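Local coordinates for protein possible TctC subunit of the Tripartite Tricarboxylate Transport(TTT) Family (Rhodopseudomonas palustris, PDB 6HKE) that binds malate as the probable periplasmic substrate-binding component of a tripartite tricarboxylate transporter for C4-dicarboxylate uptake, at residues Thr19-Phe24 / Thr75-His80; Phe102-Leu107 / Ala243-Pro248. The protein carries 2 engineered substitutions. One frame throughout, in Å; residues are numbered along the deposited sequence.

Overall arrangement
Contacts 1 and 2 lie in the same mixed sheet, their centres about 12 Å apart. Contact 1 pairs parallel strands 18-22 and 75-80, is largely buried, with none of its touching residues fully exposed, and runs from an aliphatic interior to the malate pocket at its C-terminal end. Contact 2 pairs strands 102-118 and 236-244 antiparallel, lies farther from the centre of the chain, and passes into a turn whose middle residues, R245 and G246, are exposed. Strands 75-80 and 236-244 are neighbours, and the two contacts touch where L76 CD2 meets A243 CB and I77 CG2 meets the F102 ring. Valines and two ligand-facing rings dominate contact 1; threonine, arginine and turn backbone dominate contact 2.

Contact 1 (Thr19-Phe24 / Thr75-His80); sequences TVVVPF and TLIVGH. With MLT (D-malate), chain D; LMR ((2S)-2-hydroxybutanedioic acid), chain E.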
loop_
_atom_site.group_PDB
_atom_site.type_symbol
_atom_site.label_atom_id
_atom_site.label_comp_id
_atom_site.label_asym_id
_atom_site.label_seq_id
_atom_site.Cartn_x
_atom_site.Cartn_y
_atom_site.Cartn_z
ATOM N N THR A 19 4.282 18.911 6.647
ATOM C CA THR A 19 4.833 17.564 6.917
ATOM C C THR A 19 3.814 16.516 6.447
ATOM O O THR A 19 2.641 16.561 6.866
ATOM C CB THR A 19 5.249 17.430 8.383
ATOM O OG1 THR A 19 6.325 18.352 8.576
ATOM C CG2 THR A 19 5.701 16.031 8.746
ATOM N N VAL A 20 4.247 15.644 5.539
ATOM C CA VAL A 20 3.491 14.448 5.093
ATOM C C VAL A 20 4.280 13.266 5.631
ATOM O O VAL A 20 5.451 13.080 5.245
ATOM C CB VAL A 20 3.315 14.386 3.567
ATOM C CG1 VAL A 20 2.703 13.057 3.139
ATOM C CG2 VAL A 20 2.494 15.567 3.050
ATOM N N VAL A 21 3.656 12.566 6.559
ATOM C CA VAL A 21 4.244 11.419 7.276
ATOM C C VAL A 21 3.902 10.165 6.479
ATOM O O VAL A 21 2.730 10.011 6.101
ATOM C CB VAL A 21 3.717 11.380 8.718
ATOM C CG1 VAL A 21 4.318 10.212 9.476
ATOM C CG2 VAL A 21 4.025 12.678 9.437
ATOM N N VAL A 22 4.914 9.328 6.255
ATOM C CA VAL A 22 4.839 7.996 5.601
ATOM C C VAL A 22 5.203 6.943 6.647
ATOM O O VAL A 22 6.238 7.068 7.307
ATOM C CB VAL A 22 5.765 7.942 4.367
ATOM C CG1 VAL A 22 5.959 6.525 3.876
ATOM C CG2 VAL A 22 5.247 8.828 3.229
ATOM N N PRO A 23 4.344 5.912 6.864
ATOM C CA PRO A 23 4.571 4.908 7.911
ATOM C C PRO A 23 5.719 3.917 7.646
ATOM O O PRO A 23 6.053 3.136 8.541
ATOM C CB PRO A 23 3.280 4.073 7.959
ATOM C CG PRO A 23 2.270 4.835 7.136
ATOM C CD PRO A 23 3.053 5.721 6.190
ATOM N N PHE A 24 6.263 3.930 6.424
ATOM C CA PHE A 24 7.176 2.873 5.933
ATOM C C PHE A 24 8.510 3.449 5.464
ATOM O O PHE A 24 8.635 4.644 5.176
ATOM C CB PHE A 24 6.461 2.082 4.844
ATOM C CG PHE A 24 5.227 1.412 5.378
ATOM C CD1 PHE A 24 5.334 0.315 6.212
ATOM C CD2 PHE A 24 3.966 1.914 5.101
ATOM C CE1 PHE A 24 4.199 -0.286 6.737
ATOM C CE2 PHE A 24 2.835 1.305 5.621
ATOM C CZ PHE A 24 2.956 0.207 6.440
ATOM N N THR A 75 0.299 18.874 9.271
ATOM C CA THR A 75 0.732 17.480 9.581
ATOM C C THR A 75 -0.276 16.494 8.993
ATOM O O THR A 75 -1.397 16.421 9.493
ATOM C CB THR A 75 0.934 17.250 11.082
ATOM O OG1 THR A 75 1.834 18.240 11.573
ATOM C CG2 THR A 75 1.529 15.896 11.381
ATOM N N LEU A 76 0.138 15.775 7.955
ATOM C CA LEU A 76 -0.722 14.847 7.191
ATOM C C LEU A 76 -0.126 13.444 7.258
ATOM O O LEU A 76 1.058 13.315 7.583
ATOM C CB LEU A 76 -0.817 15.367 5.754
ATOM C CG LEU A 76 -1.346 16.794 5.616
ATOM C CD1 LEU A 76 -1.324 17.243 4.157
ATOM C CD2 LEU A 76 -2.761 16.891 6.180
ATOM N N ILE A 77 -0.948 12.430 7.000
ATOM C CA ILE A 77 -0.513 11.007 6.970
ATOM C C ILE A 77 -0.916 10.435 5.614
ATOM O O ILE A 77 -2.046 10.680 5.157
ATOM C CB ILE A 77 -1.083 10.202 8.170
ATOM C CG1 ILE A 77 -0.651 8.731 8.156
ATOM C CG2 ILE A 77 -2.600 10.295 8.288
ATOM C CD1 ILE A 77 0.760 8.512 8.559
ATOM N N VAL A 78 0.016 9.733 4.976
ATOM C CA VAL A 78 -0.297 8.781 3.883
ATOM C C VAL A 78 -0.751 7.480 4.531
ATOM O O VAL A 78 0.020 6.895 5.319
ATOM C CB VAL A 78 0.895 8.555 2.953
ATOM C CG1 VAL A 78 0.518 7.604 1.833
ATOM C CG2 VAL A 78 1.406 9.868 2.391
ATOM N N GLY A 79 -1.975 7.071 4.226
ATOM C CA GLY A 79 -2.516 5.772 4.629
ATOM C C GLY A 79 -2.830 4.934 3.409
ATOM O O GLY A 79 -2.859 5.467 2.288
ATOM N N HIS A 80 -3.077 3.654 3.605
ATOM C CA HIS A 80 -3.414 2.753 2.485
ATOM C C HIS A 80 -4.329 1.643 2.999
ATOM O O HIS A 80 -4.735 1.703 4.184
ATOM C CB HIS A 80 -2.129 2.299 1.794
ATOM C CG HIS A 80 -1.189 1.509 2.634
ATOM N ND1 HIS A 80 -1.600 0.786 3.722
ATOM C CD2 HIS A 80 0.125 1.254 2.465
ATOM C CE1 HIS A 80 -0.567 0.130 4.226
ATOM N NE2 HIS A 80 0.520 0.408 3.465
HETATM C C1 MLT D . 2.902 -2.032 2.970
HETATM O O1 MLT D . 1.733 -1.823 3.363
HETATM O O2 MLT D . 3.299 -3.200 2.755
HETATM C C2 MLT D . 3.831 -0.851 2.806
HETATM O O3 MLT D . 3.332 0.261 2.035
HETATM C C3 MLT D . 5.085 -1.224 2.073
HETATM C C4 MLT D . 5.877 0.057 2.065
HETATM O O4 MLT D . 5.350 1.117 1.631
HETATM O O5 MLT D . 7.029 -0.015 2.540
HETATM C C1 LMR E . 2.978 -2.309 2.819
HETATM O O1A LMR E . 2.232 -1.746 3.637
HETATM O O1B LMR E . 2.952 -3.542 2.563
HETATM C C2 LMR E . 3.982 -1.429 2.059
HETATM O O2 LMR E . 3.413 -0.274 1.451
HETATM C C3 LMR E . 5.132 -0.943 2.946
HETATM C C4 LMR E . 5.870 0.130 2.165
HETATM O O4A LMR E . 7.042 -0.110 1.819
HETATM O O4B LMR E . 5.258 1.185 1.866
#
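Strands 19-22 and 75-80 run parallel, T19 beside T75, their axes approaching to 4.5 Å and diverging by 31°. The bonds L76 N to T19 O, V21 N to L76 O and V78 N to V21 O join them, the donor alternating. On one sheet face, V20 CG1 meets V78 CG2 at 3.5 Å; V78 and V22 also touch helix 29-45. On the other, I77 CD1 lies 4.0 Å from V21 CG1, beneath helix 61-67. Past strand 19-22, F24 CE2 comes within 3.3 Å of NE2 of H80, which ends strand 75-80, the rings rim to rim, planes at 18°. D-malate, or its (2S) enantiomer modelled over the same site, lies on the F24 ring, D-malate C2 over its centre and P23 CB on the opposite face. With CG between backbone N and carbonyl carbon (chi1 62°), the H80 ring reaches both ways: NE2 donates to O1A of (2S)-malate at 2.8 Å, and ND1 accepts from G82 N. Replacing F24 with an alanine is likely to deprive malate of this flat floor and leave H80 without its lateral neighbour. Parallel strands delivering ligand-binding loops from their C-terminal ends characterise periplasmic binding proteins.

Contact 2 (Phe102-Leu107 / Ala243-Pro248); sequences FTPVAL and APRGTP
An antiparallel pairing that gives way to a type II beta turn joins strand 102-118 to the end of strand 236-244, in a lobe of the periplasmic binding protein fold. T103 and A243 form a hydrogen-bonded pair: T103 N gives to A243 O, and A243 N returns a bond to T103 O, both at 2.8 Å. F102 CA-H also leans on A243 O, 3.3 Å from CA, and the same oxygen lies at the edge of the F102 ring, near its plane. That ring packs edge-to-face with H84 and with Y96. Beyond T103 the pairing is interrupted by a classic beta bulge, in which V105 and A106 both face L241; V105 CG2 still reaches A243 CB at 4.1 Å. T103 also spans to the turn. With OG1 anti to its carbonyl carbon (chi1 -60°), the hydroxyl lies beside R245 CD and takes a weak bond from G246 N, while the T103 side chain also touches V252 of helix 249-263. G246 itself has phi 90°, a positive value that favours glycine at this place in a type II turn. R245 folds back along the edge of the strand, its chain bent at chi2, bringing CD within 3.3 Å of F102 O. The turn from P244 to T247 is fastened on P244 O, which accepts from both T247 N and T247 OG1 on the same face of its plane. At the outer margin R245 NH1 donates to F102 O at 2.6 Å, the oxygen near the guanidinium plane and the N-H...O angle 147°.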
loop_
_atom_site.group_PDB
_atom_site.type_symbol
_atom_site.label_atom_id
_atom_site.label_comp_id
_atom_site.label_asym_id
_atom_site.label_seq_id
_atom_site.Cartn_x
_atom_site.Cartn_y
_atom_site.Cartn_z
ATOM N N PHE A 102 -9.575 10.544 11.443
ATOM C CA PHE A 102 -8.929 11.198 10.277
ATOM C C PHE A 102 -9.967 11.917 9.428
ATOM O O PHE A 102 -11.126 11.453 9.306
ATOM C CB PHE A 102 -8.162 10.200 9.408
ATOM C CG PHE A 102 -7.071 9.513 10.180
ATOM C CD1 PHE A 102 -5.860 10.140 10.403
ATOM C CD2 PHE A 102 -7.305 8.294 10.788
ATOM C CE1 PHE A 102 -4.876 9.530 11.171
ATOM C CE2 PHE A 102 -6.319 7.685 11.547
ATOM C CZ PHE A 102 -5.098 8.294 11.723
ATOM N N THR A 103 -9.530 13.041 8.873
ATOM C CA THR A 103 -10.218 13.742 7.776
ATOM C C THR A 103 -9.526 13.306 6.493
ATOM O O THR A 103 -8.379 13.697 6.245
ATOM C CB THR A 103 -10.255 15.252 8.016
ATOM O OG1 THR A 103 -10.970 15.397 9.240
ATOM C CG2 THR A 103 -10.939 16.008 6.900
ATOM N N PRO A 104 -10.203 12.461 5.685
ATOM C CA PRO A 104 -9.708 12.077 4.370
ATOM C C PRO A 104 -9.492 13.339 3.528
ATOM O O PRO A 104 -10.338 14.186 3.540
ATOM C CB PRO A 104 -10.839 11.220 3.780
ATOM C CG PRO A 104 -12.047 11.644 4.575
ATOM C CD PRO A 104 -11.520 11.889 5.963
ATOM N N VAL A 105 -8.377 13.428 2.819
ATOM C CA VAL A 105 -8.070 14.576 1.925
ATOM C C VAL A 105 -8.293 14.127 0.483
ATOM O O VAL A 105 -9.105 14.785 -0.215
ATOM C CB VAL A 105 -6.646 15.100 2.182
ATOM C CG1 VAL A 105 -6.205 16.145 1.172
ATOM C CG2 VAL A 105 -6.546 15.647 3.583
ATOM N N ALA A 106 -7.612 13.050 0.064
ATOM C CA ALA A 106 -7.469 12.672 -1.357
ATOM C C ALA A 106 -6.983 11.225 -1.527
ATOM O O ALA A 106 -5.964 10.859 -0.906
ATOM C CB ALA A 106 -6.509 13.629 -2.010
ATOM N N LEU A 107 -7.662 10.454 -2.387
ATOM C CA LEU A 107 -7.072 9.252 -3.033
ATOM C C LEU A 107 -5.865 9.700 -3.865
ATOM O O LEU A 107 -6.018 10.640 -4.652
ATOM C CB LEU A 107 -8.100 8.575 -3.930
ATOM C CG LEU A 107 -7.623 7.304 -4.622
ATOM C CD1 LEU A 107 -7.213 6.233 -3.615
ATOM C CD2 LEU A 107 -8.718 6.789 -5.533
ATOM N N ALA A 243 -5.746 13.862 7.027
ATOM C CA ALA A 243 -5.421 14.929 7.994
ATOM C C ALA A 243 -5.966 14.507 9.349
ATOM O O ALA A 243 -6.803 13.601 9.425
ATOM C CB ALA A 243 -6.008 16.248 7.553
ATOM N N PRO A 244 -5.501 15.130 10.456
ATOM C CA PRO A 244 -6.065 14.855 11.774
ATOM C C PRO A 244 -7.554 15.189 11.714
ATOM O O PRO A 244 -7.926 16.027 10.903
ATOM C CB PRO A 244 -5.244 15.741 12.722
ATOM C CG PRO A 244 -3.945 15.952 11.978
ATOM C CD PRO A 244 -4.366 16.068 10.528
ATOM N N ARG A 245 -8.366 14.494 12.512
ATOM C CA ARG A 245 -9.830 14.717 12.522
ATOM C C ARG A 245 -10.049 16.167 12.953
ATOM O O ARG A 245 -9.273 16.650 13.771
ATOM C CB ARG A 245 -10.529 13.699 13.420
ATOM C CG ARG A 245 -12.029 13.616 13.191
ATOM C CD ARG A 245 -12.410 13.314 11.754
ATOM N NE ARG A 245 -13.833 13.020 11.634
ATOM C CZ ARG A 245 -14.396 12.356 10.629
ATOM N NH1 ARG A 245 -13.666 11.915 9.616
ATOM N NH2 ARG A 245 -15.703 12.132 10.638
ATOM N N GLY A 246 -10.979 16.868 12.319
ATOM C CA GLY A 246 -11.271 18.281 12.642
ATOM C C GLY A 246 -10.450 19.274 11.833
ATOM O O GLY A 246 -10.580 20.469 12.116
ATOM N N THR A 247 -9.637 18.824 10.872
ATOM C CA THR A 247 -8.907 19.731 9.950
ATOM C C THR A 247 -9.983 20.454 9.143
ATOM O O THR A 247 -10.846 19.802 8.552
ATOM C CB THR A 247 -7.875 19.014 9.068
ATOM O OG1 THR A 247 -6.893 18.365 9.874
ATOM C CG2 THR A 247 -7.145 19.966 8.143
ATOM N N PRO A 248 -10.014 21.808 9.191
ATOM C CA PRO A 248 -11.065 22.582 8.539
ATOM C C PRO A 248 -11.234 22.197 7.066
ATOM O O PRO A 248 -10.221 21.963 6.383
ATOM C CB PRO A 248 -10.559 24.022 8.707
ATOM C CG PRO A 248 -9.806 23.986 10.017
ATOM C CD PRO A 248 -9.075 22.666 9.939
#